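Local coordinates for lipoprotein (Thermotoga maritima, PDB 2F4I) that is of unknown function, a predicted periplasmic lipoprotein of the DUF2291 family built on an OB fold, at residues Phe110-Val115 / Ile130-Thr135. Residues are numbered along the deposited sequence; the frame is centred on the assembly and turned at random.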
# COMPACT_ATOMS: atom_id res chain seq x y z
N PHE A 110 -3.83 8.93 -3.60
CA PHE A 110 -3.89 10.35 -3.32
C PHE A 110 -3.00 10.61 -2.11
O PHE A 110 -2.91 9.78 -1.25
CB PHE A 110 -5.31 10.82 -2.89
CG PHE A 110 -6.47 10.35 -3.76
CD1 PHE A 110 -6.86 11.08 -4.88
CD2 PHE A 110 -7.25 9.25 -3.39
CE1 PHE A 110 -7.96 10.70 -5.67
CE2 PHE A 110 -8.35 8.84 -4.18
CZ PHE A 110 -8.70 9.58 -5.32
N GLY A 111 -2.38 11.78 -2.01
CA GLY A 111 -1.75 12.18 -0.76
C GLY A 111 -0.50 11.42 -0.32
O GLY A 111 0.28 10.89 -1.13
N ASN A 112 -0.31 11.41 0.99
CA ASN A 112 0.99 11.13 1.59
C ASN A 112 1.11 9.75 2.18
O ASN A 112 2.11 9.48 2.83
CB ASN A 112 1.32 12.19 2.65
CG ASN A 112 1.78 13.51 2.05
OD1 ASN A 112 2.00 13.62 0.84
ND2 ASN A 112 1.94 14.51 2.90
N GLY A 113 0.12 8.89 1.95
CA GLY A 113 0.13 7.51 2.40
C GLY A 113 1.33 6.70 2.04
O GLY A 113 1.79 5.94 2.86
N ILE A 114 1.85 6.84 0.81
CA ILE A 114 3.03 6.01 0.40
C ILE A 114 4.27 6.49 1.14
O ILE A 114 4.95 5.69 1.73
CB ILE A 114 3.27 5.93 -1.17
CG1 ILE A 114 2.13 5.14 -1.85
CG2 ILE A 114 4.61 5.24 -1.48
CD1 ILE A 114 1.76 5.53 -3.29
N VAL A 115 4.53 7.80 1.14
CA VAL A 115 5.74 8.33 1.77
C VAL A 115 5.70 8.19 3.29
O VAL A 115 6.71 7.94 3.90
CB VAL A 115 6.06 9.83 1.34
CG1 VAL A 115 6.33 9.90 -0.14
CG2 VAL A 115 4.95 10.83 1.80
N ILE A 130 5.54 22.86 -0.72
CA ILE A 130 5.07 22.56 -2.04
C ILE A 130 5.98 21.51 -2.73
O ILE A 130 5.46 20.66 -3.44
CB ILE A 130 4.91 23.87 -2.83
CG1 ILE A 130 4.23 23.63 -4.19
CG2 ILE A 130 6.26 24.55 -2.97
CD1 ILE A 130 3.02 22.61 -4.17
N ASP A 131 7.30 21.54 -2.48
CA ASP A 131 8.24 20.52 -3.02
C ASP A 131 7.91 19.10 -2.51
O ASP A 131 8.02 18.11 -3.24
CB ASP A 131 9.67 20.84 -2.62
CG ASP A 131 10.14 22.12 -3.17
OD1 ASP A 131 9.50 22.62 -4.13
OD2 ASP A 131 11.16 22.63 -2.64
N PHE A 132 7.55 19.03 -1.24
CA PHE A 132 7.11 17.78 -0.65
C PHE A 132 5.83 17.31 -1.30
O PHE A 132 5.73 16.16 -1.72
CB PHE A 132 6.98 17.93 0.88
CG PHE A 132 6.60 16.67 1.60
CD1 PHE A 132 7.29 15.47 1.38
CD2 PHE A 132 5.60 16.67 2.54
CE1 PHE A 132 6.93 14.29 2.03
CE2 PHE A 132 5.26 15.48 3.22
CZ PHE A 132 5.92 14.29 2.95
N ASN A 133 4.86 18.20 -1.43
CA ASN A 133 3.58 17.86 -2.01
C ASN A 133 3.67 17.45 -3.47
O ASN A 133 3.14 16.43 -3.82
CB ASN A 133 2.58 19.00 -1.84
CG ASN A 133 2.23 19.24 -0.39
OD1 ASN A 133 2.01 18.27 0.41
ND2 ASN A 133 2.16 20.53 -0.02
N LEU A 134 4.35 18.21 -4.31
CA LEU A 134 4.51 17.83 -5.73
C LEU A 134 5.26 16.47 -5.90
O LEU A 134 4.94 15.68 -6.78
CB LEU A 134 5.20 18.94 -6.49
CG LEU A 134 4.42 20.26 -6.49
CD1 LEU A 134 5.27 21.43 -7.06
CD2 LEU A 134 3.11 20.05 -7.26
N THR A 135 6.27 16.22 -5.05
CA THR A 135 7.01 14.96 -5.08
C THR A 135 6.13 13.76 -4.73
O THR A 135 6.16 12.74 -5.46
CB THR A 135 8.26 15.01 -4.12
OG1 THR A 135 9.10 16.09 -4.49
CG2 THR A 135 9.10 13.71 -4.20
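Phe-132 swings its ring away from its own backbone N (chi1 -177°), and the ring reaches out from helix 129-139 to Asn-112 and Val-115. With CG beside the backbone N (chi1 -77°) and chi2 near zero, the Asn-112 amide turns its ND2 end to the ring: ND2 of Asn-112 lies 3.5 Å from CE2 of Phe-132. The approach is oblique, amide and ring planes standing 48° apart, so this is van der Waals contact of a polar group with the ring and not a stack. The Val-115 and Phe-132 side chains point toward each other, CG2 of Val-115 lying 3.8 Å from CZ of Phe-132, the one apolar pair here. The two residues thus share the outer end of the ring, CZ being near both. Within helix 129-139, Thr-135 OG1 bonds back to Asp-131 O at 2.6 Å. Asn-112 is the N-cap residue of helix 113-118 but makes no capping bond with its side chain. Around this small interface, Phe-126 meets the Phe-132 ring, while Asn-112 also touches Ala-136 and Val-115 touches Leu-139, extending the packing along helix 129-139; Ile-114 touches Ile-187 and Leu-189 of strand 184-193, joining the short helix to the sheet.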